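Local structure of hypothetical protein TT1662 (Thermus thermophilus, 1UFO) at residues P23-A29 with R50-A56; V173-H179 with R206-F210. The protein is of unknown function but has the alpha/beta hydrolase fold and is probably a serine hydrolase. All blocks are in the same frame, centred on the assembly; numbering follows the deposited sequence. Where two conformers were deposited one is given.

Contact 1: P23-A29 with R50-A56; sequences PKALLLA and RGFLLLA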
ATOM      1  N   PRO A  23      -7.018  22.758   8.691  1.00 12.87           N
ATOM      2  CA  PRO A  23      -6.974  21.337   9.168  1.00 12.59           C
ATOM      3  C   PRO A  23      -8.235  20.569   8.968  1.00 13.29           C
ATOM      4  O   PRO A  23      -9.342  21.022   9.297  1.00 13.94           O
ATOM      5  CB  PRO A  23      -6.657  21.435  10.663  1.00 14.56           C
ATOM      6  CG  PRO A  23      -6.137  22.883  10.881  1.00 14.60           C
ATOM      7  CD  PRO A  23      -6.910  23.711   9.804  1.00 13.88           C
ATOM      8  N   LYS A  24      -8.111  19.383   8.381  1.00 12.77           N
ATOM      9  CA  LYS A  24      -9.301  18.546   8.150  1.00 11.82           C
ATOM     10  C   LYS A  24      -9.276  17.281   9.067  1.00 12.60           C
ATOM     11  O   LYS A  24     -10.292  16.627   9.194  1.00 12.79           O
ATOM     12  CB  LYS A  24      -9.408  18.074   6.679  1.00 14.02           C
ATOM     13  CG  LYS A  24      -8.270  17.148   6.242  1.00 14.86           C
ATOM     14  CD  LYS A  24      -8.337  16.828   4.750  1.00 14.87           C
ATOM     15  CE  LYS A  24      -7.185  15.847   4.341  1.00 16.63           C
ATOM     16  NZ  LYS A  24      -7.390  15.532   2.865  1.00 17.23           N
ATOM     17  N   ALA A  25      -8.135  17.010   9.673  1.00 10.65           N
ATOM     18  CA  ALA A  25      -8.005  15.825  10.577  1.00 11.25           C
ATOM     19  C   ALA A  25      -6.793  15.979  11.457  1.00 10.47           C
ATOM     20  O   ALA A  25      -5.901  16.805  11.158  1.00 11.03           O
ATOM     21  CB  ALA A  25      -7.794  14.547   9.709  1.00 11.15           C
ATOM     22  N   LEU A  26      -6.697  15.178  12.539  1.00  8.87           N
ATOM     23  CA  LEU A  26      -5.505  15.215  13.415  1.00  8.89           C
ATOM     24  C   LEU A  26      -4.725  13.931  13.184  1.00  9.42           C
ATOM     25  O   LEU A  26      -5.324  12.899  12.986  1.00  9.95           O
ATOM     26  CB  LEU A  26      -5.952  15.184  14.923  1.00 11.28           C
ATOM     27  CG  LEU A  26      -6.616  16.458  15.427  1.00 13.67           C
ATOM     28  CD1 LEU A  26      -7.575  16.114  16.623  1.00 14.15           C
ATOM     29  CD2 LEU A  26      -5.475  17.420  15.812  1.00 15.91           C
ATOM     30  N   LEU A  27      -3.406  14.011  13.246  1.00  8.57           N
ATOM     31  CA  LEU A  27      -2.593  12.781  13.210  1.00  8.50           C
ATOM     32  C   LEU A  27      -1.636  12.913  14.384  1.00  8.67           C
ATOM     33  O   LEU A  27      -0.772  13.788  14.404  1.00  9.54           O
ATOM     34  CB  LEU A  27      -1.791  12.647  11.904  1.00 10.71           C
ATOM     35  CG  LEU A  27      -0.905  11.415  11.798  1.00 10.63           C
ATOM     36  CD1 LEU A  27      -1.783  10.130  11.964  1.00 12.42           C
ATOM     37  CD2 LEU A  27      -0.136  11.356  10.512  1.00 12.12           C
ATOM     38  N   LEU A  28      -1.792  12.043  15.384  1.00  7.01           N
ATOM     39  CA  LEU A  28      -0.840  11.985  16.507  1.00  8.12           C
ATOM     40  C   LEU A  28       0.203  10.969  16.103  1.00  8.85           C
ATOM     41  O   LEU A  28      -0.145   9.802  15.849  1.00  9.91           O
ATOM     42  CB  LEU A  28      -1.550  11.550  17.855  1.00  9.03           C
ATOM     43  CG  LEU A  28      -0.570  11.308  19.026  1.00  9.25           C
ATOM     44  CD1 LEU A  28       0.264  12.553  19.357  1.00 10.23           C
ATOM     45  CD2 LEU A  28      -1.429  10.889  20.313  1.00 12.35           C
ATOM     46  N   ALA A  29       1.453  11.394  16.075  1.00  8.46           N
ATOM     47  CA  ALA A  29       2.591  10.514  15.631  1.00  8.19           C
ATOM     48  C   ALA A  29       3.480  10.195  16.797  1.00  9.04           C
ATOM     49  O   ALA A  29       3.854  11.087  17.547  1.00  8.62           O
ATOM     50  CB  ALA A  29       3.390  11.212  14.507  1.00 10.06           C
ATOM     51  N   ARG A  50      -1.556  18.524   3.047  1.00 14.04           N
ATOM     52  CA  ARG A  50      -2.776  17.906   2.597  1.00 16.98           C
ATOM     53  C   ARG A  50      -3.897  18.192   3.610  1.00 16.09           C
ATOM     54  O   ARG A  50      -5.057  17.834   3.398  1.00 18.97           O
ATOM     55  CB  ARG A  50      -2.493  16.407   2.480  1.00 19.59           C
ATOM     56  CG  ARG A  50      -3.372  15.559   1.708  1.00 26.11           C
ATOM     57  CD  ARG A  50      -3.196  15.859   0.210  1.00 27.70           C
ATOM     58  NE  ARG A  50      -2.030  15.281  -0.450  1.00 31.64           N
ATOM     59  CZ  ARG A  50      -1.968  14.078  -1.052  1.00 33.01           C
ATOM     60  NH1 ARG A  50      -3.008  13.234  -1.079  1.00 33.97           N
ATOM     61  NH2 ARG A  50      -0.880  13.766  -1.758  1.00 33.48           N
ATOM     62  N   GLY A  51      -3.557  18.816   4.746  1.00 14.82           N
ATOM     63  CA  GLY A  51      -4.619  19.174   5.675  1.00 14.09           C
ATOM     64  C   GLY A  51      -4.581  18.435   7.015  1.00 12.73           C
ATOM     65  O   GLY A  51      -5.487  18.607   7.849  1.00 13.31           O
ATOM     66  N   PHE A  52      -3.565  17.620   7.265  1.00 11.08           N
ATOM     67  CA  PHE A  52      -3.479  16.938   8.582  1.00 11.38           C
ATOM     68  C   PHE A  52      -2.710  17.769   9.584  1.00 10.57           C
ATOM     69  O   PHE A  52      -1.580  18.227   9.309  1.00 11.11           O
ATOM     70  CB  PHE A  52      -2.793  15.556   8.403  1.00 10.96           C
ATOM     71  CG  PHE A  52      -3.660  14.587   7.666  1.00 12.12           C
ATOM     72  CD1 PHE A  52      -3.762  14.617   6.278  1.00 11.33           C
ATOM     73  CD2 PHE A  52      -4.434  13.652   8.390  1.00 14.00           C
ATOM     74  CE1 PHE A  52      -4.632  13.723   5.625  1.00 10.63           C
ATOM     75  CE2 PHE A  52      -5.277  12.784   7.749  1.00 12.50           C
ATOM     76  CZ  PHE A  52      -5.377  12.822   6.333  1.00 12.29           C
ATOM     77  N   LEU A  53      -3.360  18.050  10.740  1.00 10.00           N
ATOM     78  CA  LEU A  53      -2.679  18.745  11.804  1.00  9.16           C
ATOM     79  C   LEU A  53      -1.863  17.685  12.530  1.00 10.92           C
ATOM     80  O   LEU A  53      -2.441  16.780  13.182  1.00 10.92           O
ATOM     81  CB  LEU A  53      -3.769  19.408  12.708  1.00 10.50           C
ATOM     82  CG  LEU A  53      -3.279  20.429  13.722  1.00 11.32           C
ATOM     83  CD1 LEU A  53      -4.571  21.109  14.259  1.00 11.91           C
ATOM     84  CD2 LEU A  53      -2.470  19.787  14.841  1.00 11.03           C
ATOM     85  N   LEU A  54      -0.564  17.750  12.368  1.00  9.87           N
ATOM     86  CA  LEU A  54       0.317  16.730  12.996  1.00 10.24           C
ATOM     87  C   LEU A  54       0.695  17.124  14.380  1.00 10.09           C
ATOM     88  O   LEU A  54       1.084  18.272  14.642  1.00  9.98           O
ATOM     89  CB  LEU A  54       1.603  16.597  12.234  1.00 11.74           C
ATOM     90  CG  LEU A  54       1.431  16.513  10.706  1.00 13.14           C
ATOM     91  CD1 LEU A  54       2.892  16.424  10.070  1.00 12.84           C
ATOM     92  CD2 LEU A  54       0.575  15.306  10.314  1.00 16.24           C
ATOM     93  N   LEU A  55       0.658  16.150  15.267  1.00  8.15           N
ATOM     94  CA  LEU A  55       1.081  16.310  16.667  1.00 10.40           C
ATOM     95  C   LEU A  55       2.092  15.211  17.030  1.00 11.08           C
ATOM     96  O   LEU A  55       1.875  14.096  16.651  1.00  9.72           O
ATOM     97  CB  LEU A  55      -0.105  16.087  17.613  1.00 10.54           C
ATOM     98  CG  LEU A  55      -1.275  17.041  17.383  1.00 11.91           C
ATOM     99  CD1 LEU A  55      -2.451  16.674  18.364  1.00 13.84           C
ATOM    100  CD2 LEU A  55      -0.889  18.460  17.738  1.00 12.98           C
ATOM    101  N   ALA A  56       3.142  15.548  17.777  1.00 10.26           N
ATOM    102  CA  ALA A  56       4.097  14.527  18.247  1.00  9.29           C
ATOM    103  C   ALA A  56       4.700  15.016  19.538  1.00 10.81           C
ATOM    104  O   ALA A  56       4.904  16.226  19.713  1.00 11.18           O
ATOM    105  CB  ALA A  56       5.186  14.339  17.198  1.00 11.32           C
TER
HETATM  106  O   HOH W   1      -7.248  17.654   1.230  1.00 35.76           O

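Contact 2: V173-H179 with R206-F210; sequences VPLLHLH and RLARF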
ATOM      1  N   VAL A 173     -10.822  -1.109  14.012  1.00 11.46           N
ATOM      2  CA  VAL A 173     -10.258   0.188  13.605  1.00 10.72           C
ATOM      3  C   VAL A 173      -9.310  -0.024  12.384  1.00 10.24           C
ATOM      4  O   VAL A 173      -8.421  -0.882  12.411  1.00 11.22           O
ATOM      5  CB  VAL A 173      -9.408   0.775  14.735  1.00 10.93           C
ATOM      6  CG1 VAL A 173      -8.557   1.957  14.219  1.00 11.21           C
ATOM      7  CG2 VAL A 173     -10.373   1.196  15.897  1.00 12.76           C
ATOM      8  N   PRO A 174      -9.469   0.770  11.316  1.00  9.44           N
ATOM      9  CA  PRO A 174      -8.594   0.619  10.147  1.00  8.98           C
ATOM     10  C   PRO A 174      -7.120   0.666  10.552  1.00  9.53           C
ATOM     11  O   PRO A 174      -6.691   1.547  11.277  1.00  8.74           O
ATOM     12  CB  PRO A 174      -8.915   1.803   9.244  1.00  9.98           C
ATOM     13  CG  PRO A 174     -10.515   2.037   9.570  1.00 11.25           C
ATOM     14  CD  PRO A 174     -10.526   1.807  11.117  1.00 10.76           C
ATOM     15  N   LEU A 175      -6.373  -0.300  10.058  1.00  6.14           N
ATOM     16  CA  LEU A 175      -4.986  -0.428  10.456  1.00  6.77           C
ATOM     17  C   LEU A 175      -4.141  -0.848   9.286  1.00  7.75           C
ATOM     18  O   LEU A 175      -4.393  -1.868   8.653  1.00  7.24           O
ATOM     19  CB  LEU A 175      -4.856  -1.500  11.588  1.00  7.75           C
ATOM     20  CG  LEU A 175      -3.441  -1.994  11.976  1.00  8.68           C
ATOM     21  CD1 LEU A 175      -2.717  -0.809  12.500  1.00 11.24           C
ATOM     22  CD2 LEU A 175      -3.526  -3.036  13.025  1.00  8.35           C
ATOM     23  N   LEU A 176      -3.117  -0.040   9.011  1.00  7.87           N
ATOM     24  CA  LEU A 176      -2.200  -0.373   7.896  1.00  6.54           C
ATOM     25  C   LEU A 176      -0.796  -0.544   8.427  1.00  7.62           C
ATOM     26  O   LEU A 176      -0.309   0.362   9.096  1.00  7.10           O
ATOM     27  CB  LEU A 176      -2.166   0.765   6.819  1.00  6.41           C
ATOM     28  CG  LEU A 176      -1.052   0.667   5.818  1.00  7.28           C
ATOM     29  CD1 LEU A 176      -1.311  -0.662   5.022  1.00  6.70           C
ATOM     30  CD2 LEU A 176      -1.108   1.875   4.885  1.00  8.08           C
ATOM     31  N   HIS A 177      -0.182  -1.701   8.184  1.00  6.16           N
ATOM     32  CA  HIS A 177       1.218  -1.913   8.588  1.00  6.87           C
ATOM     33  C   HIS A 177       2.050  -1.639   7.324  1.00  7.26           C
ATOM     34  O   HIS A 177       1.748  -2.141   6.238  1.00  8.28           O
ATOM     35  CB  HIS A 177       1.471  -3.346   9.079  1.00  6.60           C
ATOM     36  CG  HIS A 177       1.537  -3.480  10.552  1.00  8.42           C
ATOM     37  ND1 HIS A 177       2.713  -3.275  11.261  1.00  7.76           N
ATOM     38  CD2 HIS A 177       0.576  -3.735  11.498  1.00  6.83           C
ATOM     39  CE1 HIS A 177       2.464  -3.413  12.566  1.00  8.87           C
ATOM     40  NE2 HIS A 177       1.173  -3.679  12.722  1.00  9.47           N
ATOM     41  N   LEU A 178       3.082  -0.787   7.458  1.00  7.08           N
ATOM     42  CA  LEU A 178       3.944  -0.457   6.318  1.00  6.80           C
ATOM     43  C   LEU A 178       5.329  -0.967   6.732  1.00  7.93           C
ATOM     44  O   LEU A 178       5.801  -0.682   7.850  1.00  7.58           O
ATOM     45  CB  LEU A 178       4.012   1.081   6.083  1.00  7.45           C
ATOM     46  CG  LEU A 178       2.594   1.623   5.841  1.00  6.87           C
ATOM     47  CD1 LEU A 178       1.992   2.277   7.126  1.00  6.10           C
ATOM     48  CD2 LEU A 178       2.702   2.716   4.716  1.00  7.85           C
ATOM     49  N   HIS A 179       5.988  -1.744   5.861  1.00  7.45           N
ATOM     50  CA  HIS A 179       7.257  -2.365   6.261  1.00  8.41           C
ATOM     51  C   HIS A 179       8.213  -2.513   5.093  1.00  9.59           C
ATOM     52  O   HIS A 179       7.816  -2.440   3.940  1.00  9.20           O
ATOM     53  CB  HIS A 179       6.939  -3.801   6.716  1.00  8.71           C
ATOM     54  CG  HIS A 179       7.678  -4.258   7.930  1.00  9.10           C
ATOM     55  ND1 HIS A 179       7.219  -3.976   9.211  1.00  8.45           N
ATOM     56  CD2 HIS A 179       8.835  -4.967   8.090  1.00  9.65           C
ATOM     57  CE1 HIS A 179       8.060  -4.471  10.107  1.00  9.79           C
ATOM     58  NE2 HIS A 179       9.056  -5.086   9.452  1.00  9.44           N
ATOM     59  N   ARG A 206     -10.447  -3.672   6.313  1.00 13.26           N
ATOM     60  CA  ARG A 206      -9.899  -2.506   7.024  1.00 12.51           C
ATOM     61  C   ARG A 206      -8.533  -2.724   7.653  1.00 11.78           C
ATOM     62  O   ARG A 206      -7.989  -1.817   8.156  1.00 12.24           O
ATOM     63  CB  ARG A 206     -10.872  -1.831   7.969  1.00 19.25           C
ATOM     64  CG  ARG A 206     -12.279  -1.744   7.378  1.00 21.91           C
ATOM     65  CD  ARG A 206     -13.121  -1.151   8.427  1.00 27.26           C
ATOM     66  NE  ARG A 206     -14.285  -0.448   7.905  1.00 33.07           N
ATOM     67  CZ  ARG A 206     -15.343  -0.980   7.306  1.00 35.11           C
ATOM     68  NH1 ARG A 206     -15.437  -2.291   7.116  1.00 38.06           N
ATOM     69  NH2 ARG A 206     -16.341  -0.172   6.903  1.00 37.72           N
ATOM     70  N   LEU A 207      -7.999  -3.946   7.494  0.66  9.65           N
ATOM     71  CA  LEU A 207      -6.640  -4.275   7.926  0.66  7.24           C
ATOM     72  C   LEU A 207      -5.871  -4.371   6.587  0.66  7.67           C
ATOM     73  O   LEU A 207      -6.376  -4.888   5.591  0.66  7.73           O
ATOM     74  CB  LEU A 207      -6.622  -5.651   8.621  0.66  9.79           C
ATOM     75  CG  LEU A 207      -5.367  -6.202   9.120  0.66  7.91           C
ATOM     76  CD1 LEU A 207      -4.785  -5.225  10.229  0.66  8.86           C
ATOM     77  CD2 LEU A 207      -5.712  -7.595   9.780  0.66  8.58           C
ATOM     78  N   ALA A 208      -4.640  -3.886   6.555  1.00  7.99           N
ATOM     79  CA  ALA A 208      -3.876  -3.953   5.305  1.00  7.11           C
ATOM     80  C   ALA A 208      -2.376  -3.880   5.579  1.00  6.38           C
ATOM     81  O   ALA A 208      -1.937  -3.527   6.670  1.00  6.45           O
ATOM     82  CB  ALA A 208      -4.285  -2.776   4.332  1.00 10.35           C
ATOM     83  N   ARG A 209      -1.616  -4.292   4.551  1.00  6.97           N
ATOM     84  CA  ARG A 209      -0.145  -4.185   4.645  1.00  8.42           C
ATOM     85  C   ARG A 209       0.442  -3.595   3.388  1.00  7.64           C
ATOM     86  O   ARG A 209      -0.102  -3.725   2.270  1.00  9.81           O
ATOM     87  CB  ARG A 209       0.516  -5.575   4.913  1.00 11.09           C
ATOM     88  CG  ARG A 209       0.332  -6.620   3.843  1.00 19.33           C
ATOM     89  CD  ARG A 209       0.832  -8.066   4.354  1.00 22.92           C
ATOM     90  NE  ARG A 209      -0.269  -8.979   4.554  1.00 28.69           N
ATOM     91  CZ  ARG A 209      -0.562 -10.070   3.822  1.00 32.89           C
ATOM     92  NH1 ARG A 209      -1.628 -10.815   4.159  1.00 34.29           N
ATOM     93  NH2 ARG A 209       0.184 -10.453   2.783  1.00 35.33           N
ATOM     94  N   PHE A 210       1.558  -2.887   3.533  1.00  6.52           N
ATOM     95  CA  PHE A 210       2.275  -2.328   2.405  1.00  5.62           C
ATOM     96  C   PHE A 210       3.719  -2.705   2.679  1.00  6.73           C
ATOM     97  O   PHE A 210       4.249  -2.406   3.762  1.00  8.60           O
ATOM     98  CB  PHE A 210       2.182  -0.784   2.344  1.00  6.64           C
ATOM     99  CG  PHE A 210       3.113  -0.200   1.331  1.00  8.83           C
ATOM    100  CD1 PHE A 210       2.790  -0.295  -0.033  1.00  8.32           C
ATOM    101  CD2 PHE A 210       4.319   0.404   1.738  1.00  8.38           C
ATOM    102  CE1 PHE A 210       3.656   0.210  -1.058  1.00  9.15           C
ATOM    103  CE2 PHE A 210       5.187   0.893   0.713  1.00  9.59           C
ATOM    104  CZ  PHE A 210       4.839   0.785  -0.667  1.00  8.83           C
TER

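Contact 1: P23-A29 with R50-A56
Strands 25-29 and 52-56 run parallel, 4.6 Å apart at closest approach and 25° from exact alignment, and K24 N, L53 N, L27 N, L55 N and A29 N give the five hydrogen bonds that join them. They are the two strands of a beta-alpha-beta crossover through helix 37-42, inside the central sheet of the alpha/beta hydrolase fold. The bond K24 N to G51 O, 2.8 Å, starts the pairing just before the strands proper. A25, L27, F52 and L54 share one face of the sheet; L26, L28, L53 and L55 share the other, which helix 77-103 covers. On the first face L27 and L54 lie side by side, with L54 CD2 3.9 Å from L27 CB. On the second, L26 CD2 touches both L53 CD2 (3.9 Å) and L55 CD1 (4.0 Å). L28 has CG anti to its backbone N (chi1 173°), and its CD1 reaches over to L55 O. K24 stretches out beyond CG, and its CE passes obliquely by the F52 ring, 3.6 Å from CE1. Both K24 NZ and R50 NH1 form salt bridges to E232 of helix 221-236, so one carboxylate gathers both positive charges. With an alanine here instead of K24, E232 would probably lose one of these two salt bridges, and the water at R50 O its ammonium partner. G51 has a positive phi, 114°, where a CB would jam against the carbonyl O of R50 and crowd K24 CG. One water accepts from K24 NZ at 2.7 Å and donates to R50 O at 3.1 Å.

Contact 2: V173-H179 with R206-F210
A second beta-alpha-beta crossover, strand 175-180, helix 188-198, strand 207-212, brings together the last two strands of the sheet within the chain. L175 meets L207, L176 meets A208, H177 meets R209 and L178 meets F210 in parallel register, the axes 15° apart. Five backbone hydrogen bonds alternate along the pair, from L175 N to R206 O at 2.9 Å through to H179 N to F210 O at 2.8 Å. L175 and L207 share one face; the L207 side chain has a second position, so its contact with L175 is not firm. On the other face L176 lets its CD1 lean across the neighbouring strand. Its chi1 of 167° swings CG beside the carbonyl carbon, and CD1 then sits 3.4 Å from A208 O and 3.7 Å from A208 CB. F210 approaches L178 obliquely, its CD2 4.1 Å from L178 CD2, and also packs on V226 of helix 221-236. H177 packs on M191, T194 and L195 of helix 188-198, and its NE2 is hydrogen-bonded to NE2 of H120 in helix 114-124. R209 carries its charge outward to a salt bridge with E213 of the second subunit. A208, R209 and F210 also pair antiparallel with a strand of that subunit, which carries the sheet across the dimer interface. H179 NE2 is hydrogen-bonded to V186 O, and its side chain touches a probable Ser-His-Asp triad. Triad residues on the loops that follow strands of the sheet, here probably S113, D183 and H217, are characteristic of the alpha/beta hydrolase fold.

Overall arrangement
From the N terminus the chain first makes the antiparallel strands 3-10 and 13-20, then enters contact 1. Contact 1 closes the loop of 20 residues that holds helix 37-42. The chain then lays down strands 107-112 and 132-135 before contact 2 opens and closes a loop of 26 residues around helix 188-198. The two loops follow in series, neither nested nor crossed. Both contacts belong to one sheet, with strands 107-112 and 132-135 between them. The centres of the two contacts are about 18 Å apart. Helix 221-236 packs on both. Contact 1 lies in the inner part of the sheet, and contact 2 includes its edge strand within the chain.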